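Local coordinates for hypothetical protein (Staphylococcus aureus subsp. aureus, PDB 2IL5) that is of unknown function but belongs to the Activator of Hsp90 ATPase homolog 1-like family, whose Bet v 1-like fold may hold a small ligand, at residues L28-E31 and A32-K36; K160-H163 and V164-S168; F43-A47 and R48-E52; Q68-N71 and G72-N75. All coordinates share one frame; numbering follows the deposited sequence.

From the N terminus, contact 1 (28-36) closes the turn by which the chain leaves helix 26-32. Contact 3 (43-52) closes the next bend, leading from the loop after helix 36-39 into edge strand 50-55. Contact 4 (68-75) is the tip of the hairpin joining strands 62-68 and 74-85, and contact 2 (160-168) ends the long helix 136-166. All four are local and follow in series; none nests in or crosses another. They nevertheless meet in space: Met-161 of contact 2 packs on Ala-32 and Trp-33 of contact 1, Phe-43 of contact 3 touches Trp-33, Lys-160 reaches Ser-46, and contacts 3 and 4 lie beside each other on one sheet.

Contact 1: residues L28-E31 and A32-K36; sequences LVYE and AWTKK
Tyr-30 O and Glu-31 O each accept from the amide three residues on, Trp-33 N lying 3.1 Å from Tyr-30 O and Thr-34 N 3.0 Å from Glu-31 O, while Lys-35 N adds a weak bond to Glu-31 O. The side chain of Thr-34 folds back on the same turn. With chi1 at 56°, OG1 sits between the backbone N and the carbonyl carbon and donates to Tyr-30 O at 3.0 Å. That carbonyl is gripped from both faces of its plane, by Trp-33 N on one and by the hydroxyl on the other. The same torsion lays the methyl over the Tyr-30 ring as a CH-pi contact, CG2 being 4.1 Å from the ring centroid and offset toward the rim. A beta-branched hydroxyl residue suits the place because one branch serves the carbonyl and the other the ring. Trp-33 meets the helix with the pyrrole edge of its indole, where CD1 lies in plane with Val-29 O at 3.3 Å. Glu-31 and Lys-35 run side by side through their methylenes, Glu-31 CG to Lys-35 CB being 4.2 Å, and the ammonium of Lys-35 forms a salt bridge with Asp-37. The indole of Trp-33 is buried, edge-to-face with Trp-42 and Phe-110, and small Ala-32 lets Met-161 and Ile-165 of helix 136-166 come close. Such a short helix packed between the curved sheet and the long C-terminal helix is characteristic of the helix-grip fold of Bet v 1-like proteins.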
loop_
_atom_site.group_PDB
_atom_site.type_symbol
_atom_site.label_atom_id
_atom_site.label_comp_id
_atom_site.label_asym_id
_atom_site.label_seq_id
_atom_site.Cartn_x
_atom_site.Cartn_y
_atom_site.Cartn_z
ATOM N N LEU A 28 17.087 -0.582 -2.211
ATOM C CA LEU A 28 16.491 0.665 -2.740
ATOM C C LEU A 28 14.964 0.606 -2.761
ATOM O O LEU A 28 14.309 1.583 -2.410
ATOM C CB LEU A 28 17.050 1.050 -4.110
ATOM C CG LEU A 28 18.459 1.681 -4.119
ATOM C CD1 LEU A 28 18.842 1.988 -5.536
ATOM C CD2 LEU A 28 18.603 2.950 -3.243
ATOM N N VAL A 29 14.409 -0.540 -3.157
ATOM C CA VAL A 29 12.964 -0.746 -3.094
ATOM C C VAL A 29 12.424 -0.812 -1.657
ATOM O O VAL A 29 11.379 -0.224 -1.362
ATOM C CB VAL A 29 12.513 -1.974 -3.912
ATOM C CG1 VAL A 29 10.982 -2.055 -3.921
ATOM C CG2 VAL A 29 13.043 -1.840 -5.349
ATOM N N TYR A 30 13.140 -1.502 -0.770
ATOM C CA TYR A 30 12.735 -1.639 0.633
ATOM C C TYR A 30 12.713 -0.276 1.292
ATOM O O TYR A 30 11.797 0.037 2.024
ATOM C CB TYR A 30 13.663 -2.608 1.382
ATOM C CG TYR A 30 13.359 -2.785 2.867
ATOM C CD1 TYR A 30 14.058 -2.043 3.849
ATOM C CD2 TYR A 30 12.398 -3.720 3.302
ATOM C CE1 TYR A 30 13.781 -2.194 5.208
ATOM C CE2 TYR A 30 12.107 -3.880 4.653
ATOM C CZ TYR A 30 12.793 -3.127 5.607
ATOM O OH TYR A 30 12.510 -3.325 6.960
ATOM N N GLU A 31 13.738 0.524 1.039
ATOM C CA GLU A 31 13.800 1.897 1.522
ATOM C C GLU A 31 12.551 2.737 1.169
ATOM O O GLU A 31 12.069 3.518 2.009
ATOM C CB GLU A 31 15.062 2.577 0.984
ATOM C CG GLU A 31 15.401 3.922 1.650
ATOM C CD GLU A 31 16.744 4.546 1.164
ATOM O OE1 GLU A 31 16.943 4.774 -0.052
ATOM O OE2 GLU A 31 17.596 4.832 2.025
ATOM N N ALA A 32 12.039 2.586 -0.058
ATOM C CA ALA A 32 10.834 3.319 -0.513
ATOM C C ALA A 32 9.647 3.158 0.432
ATOM O O ALA A 32 8.841 4.086 0.577
ATOM C CB ALA A 32 10.453 2.879 -1.922
ATOM N N TRP A 33 9.592 1.983 1.094
ATOM C CA TRP A 33 8.488 1.515 1.927
ATOM C C TRP A 33 8.666 1.904 3.373
ATOM O O TRP A 33 7.735 1.776 4.161
ATOM C CB TRP A 33 8.335 -0.029 1.867
ATOM C CG TRP A 33 7.621 -0.540 0.601
ATOM C CD1 TRP A 33 8.195 -0.796 -0.636
ATOM C CD2 TRP A 33 6.228 -0.867 0.467
ATOM N NE1 TRP A 33 7.235 -1.264 -1.517
ATOM C CE2 TRP A 33 6.022 -1.309 -0.871
ATOM C CE3 TRP A 33 5.125 -0.825 1.340
ATOM C CZ2 TRP A 33 4.746 -1.718 -1.348
ATOM C CZ3 TRP A 33 3.845 -1.220 0.851
ATOM C CH2 TRP A 33 3.675 -1.649 -0.470
ATOM N N THR A 34 9.866 2.358 3.720
ATOM C CA THR A 34 10.239 2.434 5.135
ATOM C C THR A 34 10.903 3.732 5.488
ATOM O O THR A 34 11.291 3.948 6.640
ATOM C CB THR A 34 11.153 1.247 5.578
ATOM O OG1 THR A 34 12.296 1.202 4.739
ATOM C CG2 THR A 34 10.391 -0.091 5.525
ATOM N N LYS A 35 11.029 4.592 4.489
ATOM C CA LYS A 35 11.490 5.942 4.708
ATOM C C LYS A 35 10.435 6.998 4.460
ATOM O O LYS A 35 9.945 7.158 3.335
ATOM C CB LYS A 35 12.734 6.229 3.870
ATOM C CG LYS A 35 13.975 6.382 4.726
ATOM C CD LYS A 35 13.796 7.613 5.666
ATOM C CE LYS A 35 13.705 8.950 4.880
ATOM N NZ LYS A 35 13.001 10.067 5.611
ATOM N N LYS A 36 10.128 7.739 5.523
ATOM C CA LYS A 36 9.137 8.830 5.542
ATOM C C LYS A 36 9.151 9.794 4.349
ATOM O O LYS A 36 8.119 10.054 3.726
ATOM C CB LYS A 36 9.335 9.645 6.811
ATOM C CG LYS A 36 8.077 10.222 7.368
ATOM C CD LYS A 36 8.318 11.576 7.939
ATOM C CE LYS A 36 9.236 11.518 9.120
ATOM N NZ LYS A 36 9.881 12.825 9.291
#

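Contact 2: residues K160-H163 and V164-S168; sequences KMYH and VIETS
His-163 O takes two donors from Thr-167, the amide N at 2.9 Å and the hydroxyl OG1. The OG1 bond to His-163 O is modelled at only 2.5 Å, so the exact position of the hydroxyl is doubtful. Threonine suits this place, where the chain first leaves helical angles, because its hydroxyl can serve a carbonyl of the preceding turn. One residue further, Ser-168 does the same for Ile-165 O, which receives both Ser-168 N and, at 2.7 Å, Ser-168 OG. Earlier carbonyls are met in regular i to i+4 fashion: Lys-160 O by Val-164 N, Met-161 O by Ile-165 N, and Tyr-162 O by Glu-166 N at 2.9 Å. Tyr-162 and Glu-166 both hold CG anti to the backbone N (chi1 174° and 177°), which sends them off the helix in the same direction, ring and carboxylate planes 80° apart, with Tyr-162 OH 3.1 Å from Glu-166 OE2. Lys-23 reaches both through weak interactions, a hydrogen bond to the phenol and a long ion pair to OE1. On the apolar side Met-161, modelled as selenomethionine, lies alongside Ile-165, CG being 3.9 Å from Ile-165 CD1. The flexible selenomethionine fits against Val-29 and the branched Ile-165 against Leu-28, seating the last turns of helix 136-166 on helix 26-32, while the ring of Tyr-162 meets Phe-24 just after strand 12-22.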
loop_
_atom_site.group_PDB
_atom_site.type_symbol
_atom_site.label_atom_id
_atom_site.label_comp_id
_atom_site.label_asym_id
_atom_site.label_seq_id
_atom_site.Cartn_x
_atom_site.Cartn_y
_atom_site.Cartn_z
ATOM N N LYS A 160 4.486 5.389 -9.508
ATOM C CA LYS A 160 4.970 6.542 -8.773
ATOM C C LYS A 160 6.173 6.239 -7.857
ATOM O O LYS A 160 7.165 6.949 -7.876
ATOM C CB LYS A 160 3.833 7.122 -7.976
ATOM C CG LYS A 160 4.161 8.401 -7.300
ATOM C CD LYS A 160 3.119 9.436 -7.633
ATOM C CE LYS A 160 1.840 9.353 -6.823
ATOM N NZ LYS A 160 1.023 10.535 -7.354
HETATM N N MSE A 161 6.076 5.203 -7.039
HETATM C CA MSE A 161 7.207 4.723 -6.278
HETATM C C MSE A 161 8.453 4.484 -7.165
HETATM O O MSE A 161 9.569 4.776 -6.753
HETATM C CB MSE A 161 6.842 3.440 -5.509
HETATM C CG MSE A 161 7.970 2.896 -4.590
HETATM SE SE MSE A 161 7.708 0.987 -4.279
HETATM C CE MSE A 161 8.279 0.230 -5.968
ATOM N N TYR A 162 8.253 3.935 -8.359
ATOM C CA TYR A 162 9.349 3.659 -9.269
ATOM C C TYR A 162 10.173 4.930 -9.664
ATOM O O TYR A 162 11.400 4.887 -9.649
ATOM C CB TYR A 162 8.854 2.898 -10.512
ATOM C CG TYR A 162 9.939 2.709 -11.564
ATOM C CD1 TYR A 162 10.700 1.537 -11.612
ATOM C CD2 TYR A 162 10.229 3.722 -12.492
ATOM C CE1 TYR A 162 11.716 1.372 -12.576
ATOM C CE2 TYR A 162 11.234 3.563 -13.437
ATOM C CZ TYR A 162 11.971 2.385 -13.469
ATOM O OH TYR A 162 12.967 2.233 -14.414
ATOM N N HIS A 163 9.485 6.025 -10.004
ATOM C CA HIS A 163 10.125 7.294 -10.342
ATOM C C HIS A 163 10.750 7.980 -9.147
ATOM O O HIS A 163 11.789 8.587 -9.285
ATOM C CB HIS A 163 9.155 8.231 -11.038
ATOM C CG HIS A 163 8.688 7.725 -12.363
ATOM N ND1 HIS A 163 9.388 7.945 -13.533
ATOM C CD2 HIS A 163 7.599 6.996 -12.704
ATOM C CE1 HIS A 163 8.739 7.385 -14.542
ATOM N NE2 HIS A 163 7.652 6.798 -14.063
ATOM N N VAL A 164 10.151 7.860 -7.968
ATOM C CA VAL A 164 10.765 8.385 -6.752
ATOM C C VAL A 164 12.105 7.680 -6.526
ATOM O O VAL A 164 13.083 8.315 -6.128
ATOM C CB VAL A 164 9.852 8.183 -5.520
ATOM C CG1 VAL A 164 10.640 8.388 -4.189
ATOM C CG2 VAL A 164 8.604 9.076 -5.605
ATOM N N ILE A 165 12.160 6.371 -6.782
ATOM C CA ILE A 165 13.428 5.642 -6.663
ATOM C C ILE A 165 14.431 6.040 -7.778
ATOM O O ILE A 165 15.597 6.326 -7.500
ATOM C CB ILE A 165 13.234 4.096 -6.588
ATOM C CG1 ILE A 165 12.318 3.704 -5.437
ATOM C CG2 ILE A 165 14.597 3.392 -6.398
ATOM C CD1 ILE A 165 11.736 2.294 -5.560
ATOM N N GLU A 166 13.952 6.068 -9.021
ATOM C CA GLU A 166 14.725 6.464 -10.184
ATOM C C GLU A 166 15.410 7.841 -10.018
ATOM O O GLU A 166 16.543 8.017 -10.428
ATOM C CB GLU A 166 13.809 6.472 -11.411
ATOM C CG GLU A 166 14.458 6.950 -12.707
ATOM C CD GLU A 166 14.913 5.801 -13.590
ATOM O OE1 GLU A 166 16.154 5.536 -13.636
ATOM O OE2 GLU A 166 14.023 5.162 -14.230
ATOM N N THR A 167 14.706 8.794 -9.407
ATOM C CA THR A 167 15.183 10.171 -9.236
ATOM C C THR A 167 15.943 10.388 -7.910
ATOM O O THR A 167 16.160 11.524 -7.476
ATOM C CB THR A 167 14.028 11.199 -9.332
ATOM O OG1 THR A 167 12.940 10.664 -10.173
ATOM C CG2 THR A 167 14.543 12.536 -9.930
ATOM N N SER A 168 16.332 9.307 -7.255
ATOM C CA SER A 168 17.358 9.412 -6.225
ATOM C C SER A 168 18.646 8.797 -6.786
ATOM O O SER A 168 19.704 8.847 -6.159
ATOM C CB SER A 168 16.913 8.712 -4.947
ATOM O OG SER A 168 16.579 7.362 -5.200
#

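Contact 3: residues F43-A47 and R48-E52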
loop_
_atom_site.group_PDB
_atom_site.type_symbol
_atom_site.label_atom_id
_atom_site.label_comp_id
_atom_site.label_asym_id
_atom_site.label_seq_id
_atom_site.Cartn_x
_atom_site.Cartn_y
_atom_site.Cartn_z
ATOM N N PHE A 43 3.108 6.818 -1.225
ATOM C CA PHE A 43 2.239 5.876 -0.519
ATOM C C PHE A 43 0.974 6.556 -0.037
ATOM O O PHE A 43 0.992 7.205 1.003
ATOM C CB PHE A 43 2.981 5.249 0.664
ATOM C CG PHE A 43 2.259 4.105 1.273
ATOM C CD1 PHE A 43 1.503 4.277 2.433
ATOM C CD2 PHE A 43 2.305 2.848 0.680
ATOM C CE1 PHE A 43 0.801 3.203 2.997
ATOM C CE2 PHE A 43 1.601 1.772 1.237
ATOM C CZ PHE A 43 0.855 1.965 2.403
HETATM N N MSE A 44 -0.102 6.402 -0.817
HETATM C CA MSE A 44 -1.420 7.046 -0.599
HETATM C C MSE A 44 -1.359 8.563 -0.579
HETATM O O MSE A 44 -2.267 9.232 -0.114
HETATM C CB MSE A 44 -2.081 6.548 0.690
HETATM C CG MSE A 44 -1.924 5.076 0.957
HETATM SE SE MSE A 44 -3.358 4.045 0.198
HETATM C CE MSE A 44 -4.941 4.879 1.003
ATOM N N THR A 45 -0.262 9.101 -1.083
ATOM C CA THR A 45 -0.081 10.521 -1.097
ATOM C C THR A 45 0.946 10.910 -2.174
ATOM O O THR A 45 1.399 10.046 -2.935
ATOM C CB THR A 45 0.297 10.970 0.318
ATOM O OG1 THR A 45 0.166 12.390 0.435
ATOM C CG2 THR A 45 1.692 10.477 0.694
ATOM N N SER A 46 1.281 12.195 -2.273
ATOM C CA SER A 46 2.383 12.631 -3.153
ATOM C C SER A 46 3.024 13.888 -2.593
ATOM O O SER A 46 2.478 14.491 -1.646
ATOM C CB SER A 46 1.916 12.843 -4.604
ATOM O OG SER A 46 1.030 13.935 -4.668
ATOM N N ALA A 47 4.179 14.268 -3.158
ATOM C CA ALA A 47 4.897 15.452 -2.726
ATOM C C ALA A 47 3.991 16.677 -2.628
ATOM O O ALA A 47 4.038 17.402 -1.623
ATOM C CB ALA A 47 6.103 15.752 -3.658
ATOM N N ARG A 48 3.151 16.881 -3.652
ATOM C CA ARG A 48 2.306 18.069 -3.724
ATOM C C ARG A 48 1.017 18.039 -2.954
ATOM O O ARG A 48 0.549 19.090 -2.535
ATOM C CB ARG A 48 2.043 18.501 -5.167
ATOM C CG ARG A 48 3.164 19.366 -5.654
ATOM C CD ARG A 48 2.985 19.794 -7.092
ATOM N NE ARG A 48 2.185 21.000 -7.280
ATOM C CZ ARG A 48 2.571 22.237 -6.969
ATOM N NH1 ARG A 48 1.779 23.265 -7.226
ATOM N NH2 ARG A 48 3.735 22.454 -6.386
ATOM N N THR A 49 0.423 16.860 -2.777
ATOM C CA THR A 49 -0.838 16.776 -2.048
ATOM C C THR A 49 -0.659 16.420 -0.561
ATOM O O THR A 49 -1.593 16.574 0.239
ATOM C CB THR A 49 -1.807 15.809 -2.725
ATOM O OG1 THR A 49 -1.207 14.500 -2.817
ATOM C CG2 THR A 49 -2.174 16.354 -4.132
ATOM N N ASN A 50 0.530 15.960 -0.177
ATOM C CA ASN A 50 0.743 15.605 1.224
ATOM C C ASN A 50 0.615 16.793 2.184
ATOM O O ASN A 50 1.245 17.846 1.981
ATOM C CB ASN A 50 2.062 14.886 1.437
ATOM C CG ASN A 50 2.142 14.233 2.804
ATOM O OD1 ASN A 50 3.025 14.571 3.595
ATOM N ND2 ASN A 50 1.203 13.296 3.103
ATOM N N LYS A 51 -0.200 16.593 3.222
ATOM C CA LYS A 51 -0.464 17.587 4.258
ATOM C C LYS A 51 0.373 17.302 5.490
ATOM O O LYS A 51 1.094 18.163 5.983
ATOM C CB LYS A 51 -1.924 17.521 4.671
ATOM C CG LYS A 51 -2.871 18.289 3.856
ATOM C CD LYS A 51 -4.109 18.564 4.677
ATOM C CE LYS A 51 -3.924 19.791 5.591
ATOM N NZ LYS A 51 -3.707 21.088 4.838
ATOM N N GLU A 52 0.221 16.087 6.011
ATOM C CA GLU A 52 1.069 15.570 7.087
ATOM C C GLU A 52 1.463 14.151 6.759
ATOM O O GLU A 52 0.668 13.380 6.213
ATOM C CB GLU A 52 0.339 15.506 8.432
ATOM C CG GLU A 52 -0.333 16.763 8.947
ATOM C CD GLU A 52 -1.162 16.476 10.214
ATOM O OE1 GLU A 52 -0.803 15.542 10.978
ATOM O OE2 GLU A 52 -2.174 17.185 10.434
HETATM O O HOH W 1 3.544 15.774 -6.017
#
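Thr-45 and Asn-50 are brought together by matching first torsions: chi1 of -166° swings Thr-45 OG1 opposite its own backbone N, and -167° does the same for Asn-50 CG. Asn-50 ND2 then donates to Thr-45 OG1 at 3.0 Å, the hydroxyl standing a little out of the amide plane. The second N-H of Asn-50 ND2 goes to Glu-52 O at 3.2 Å, well above that carbonyl's plane; an asparagine can offer both hydrogens at once. Backbone bonds close the bend, Asn-50 N donating to Ser-46 O at 2.8 Å while Thr-49 N adds a weak bond to the same oxygen. Ser-46 OG and Thr-49 OG1 face each other at 3.0 Å, and a water accepts from Arg-48 N at 2.6 Å. Strand 50-55 starts here with a classic beta bulge, Lys-51 and Glu-52 both facing Val-66. Asp-67 OD1 is hydrogen-bonded to the hydroxyls of both Thr-45 and Thr-49, tying the bend to strand 62-68. With two hydroxyls on one carboxylate and the amide bridging Thr-45 to Glu-52 O, the contact is held by directional polar bonds rather than by apolar packing, and the two hydroxyls would probably favour an ionised Asp-67.

Contact 4: residues Q68-N71 and G72-N75; sequences QQRN and GKVN
Gln-69 and Lys-73 are joined through the backbone, Gln-69 N donating to Lys-73 O at 2.8 Å. Across the tip Lys-73 N donates to Arg-70 O at 3.1 Å, although the place of that oxygen is less sure. Beside them Gln-68 and Val-74 form an antiparallel non-hydrogen-bonded pair, their side chains on the face where both touch Lys-51 of strand 50-55. Between Arg-70 and Lys-73 the chain makes a type I' beta turn, joining strands 62-68 and 74-85 of the seven-stranded sheet in a tight hairpin. Its two central residues have positive phi, 47° at Asn-71 and 81° at Gly-72. Asparagine tolerates such angles well, and Gly-72 has no CB to press on the carbonyl oxygen of Asn-71; long, charged and amide-bearing side chains around them suit so exposed a tip. In the side-chain packing, Gln-69 CB rests against Lys-73 O at 3.3 Å. The amide of Gln-69 crosses that of Asn-75 obliquely with the planes 65° apart, yet NE2 of Gln-69 and OD1 of Asn-75 stay 3.9 Å apart. The modelled path of Lys-73 is doubtful, since CE crowds Arg-70 O, and its weak NZ bond to a water is uncertain; the same water accepts from Arg-70 N at 2.8 Å.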
loop_
_atom_site.group_PDB
_atom_site.type_symbol
_atom_site.label_atom_id
_atom_site.label_comp_id
_atom_site.label_asym_id
_atom_site.label_seq_id
_atom_site.Cartn_x
_atom_site.Cartn_y
_atom_site.Cartn_z
ATOM N N GLN A 68 -4.226 15.804 0.895
ATOM C CA GLN A 68 -5.123 16.807 0.335
ATOM C C GLN A 68 -5.876 16.339 -0.918
ATOM O O GLN A 68 -5.282 16.026 -1.942
ATOM C CB GLN A 68 -4.329 18.080 0.021
ATOM C CG GLN A 68 -5.179 19.317 -0.303
ATOM C CD GLN A 68 -6.014 19.757 0.866
ATOM O OE1 GLN A 68 -7.232 19.551 0.889
ATOM N NE2 GLN A 68 -5.367 20.349 1.856
ATOM N N GLN A 69 -7.198 16.300 -0.816
ATOM C CA GLN A 69 -8.078 16.064 -1.957
ATOM C C GLN A 69 -8.749 17.367 -2.361
ATOM O O GLN A 69 -8.481 18.399 -1.767
ATOM C CB GLN A 69 -9.141 15.029 -1.568
ATOM C CG GLN A 69 -8.558 13.702 -1.058
ATOM C CD GLN A 69 -8.118 12.821 -2.208
ATOM O OE1 GLN A 69 -6.987 12.935 -2.705
ATOM N NE2 GLN A 69 -9.010 11.925 -2.639
ATOM N N ARG A 70 -9.633 17.305 -3.353
ATOM C CA ARG A 70 -10.291 18.492 -3.883
ATOM C C ARG A 70 -11.239 19.181 -2.876
ATOM O O ARG A 70 -11.640 18.576 -1.877
ATOM C CB ARG A 70 -11.003 18.176 -5.216
ATOM C CG ARG A 70 -10.047 17.782 -6.324
ATOM C CD ARG A 70 -10.725 17.773 -7.651
ATOM N NE ARG A 70 -10.968 19.122 -8.137
ATOM C CZ ARG A 70 -10.111 19.855 -8.849
ATOM N NH1 ARG A 70 -10.455 21.063 -9.244
ATOM N NH2 ARG A 70 -8.909 19.390 -9.165
ATOM N N ASN A 71 -11.571 20.444 -3.148
ATOM C CA ASN A 71 -12.494 21.232 -2.318
ATOM C C ASN A 71 -12.243 21.190 -0.783
ATOM O O ASN A 71 -13.188 21.121 0.004
ATOM C CB ASN A 71 -13.953 20.868 -2.632
ATOM C CG ASN A 71 -14.374 21.260 -4.038
ATOM O OD1 ASN A 71 -14.688 22.432 -4.310
ATOM N ND2 ASN A 71 -14.443 20.273 -4.930
ATOM N N GLY A 72 -10.986 21.265 -0.355
ATOM C CA GLY A 72 -10.688 21.332 1.074
ATOM C C GLY A 72 -10.709 19.978 1.794
ATOM O O GLY A 72 -10.167 19.875 2.905
ATOM N N LYS A 73 -11.325 18.955 1.184
ATOM C CA LYS A 73 -11.369 17.614 1.784
ATOM C C LYS A 73 -10.039 16.894 1.908
ATOM O O LYS A 73 -9.122 17.038 1.096
ATOM C CB LYS A 73 -12.396 16.639 1.181
ATOM C CG LYS A 73 -13.254 17.104 0.038
ATOM C CD LYS A 73 -13.235 16.033 -1.070
ATOM C CE LYS A 73 -13.674 16.652 -2.395
ATOM N NZ LYS A 73 -12.965 16.060 -3.558
ATOM N N VAL A 74 -9.977 16.091 2.955
ATOM C CA VAL A 74 -8.767 15.391 3.348
ATOM C C VAL A 74 -9.021 13.880 3.384
ATOM O O VAL A 74 -10.152 13.418 3.624
ATOM C CB VAL A 74 -8.238 16.000 4.702
ATOM C CG1 VAL A 74 -7.435 15.040 5.507
ATOM C CG2 VAL A 74 -7.455 17.297 4.445
ATOM N N ASN A 75 -7.969 13.130 3.069
ATOM C CA ASN A 75 -7.883 11.696 3.301
ATOM C C ASN A 75 -6.904 11.446 4.423
ATOM O O ASN A 75 -5.759 11.894 4.339
ATOM C CB ASN A 75 -7.347 10.980 2.064
ATOM C CG ASN A 75 -8.343 10.050 1.471
ATOM O OD1 ASN A 75 -9.383 10.485 0.934
ATOM N ND2 ASN A 75 -8.060 8.720 1.587
HETATM O O HOH W 2 -10.170 14.764 -4.428
#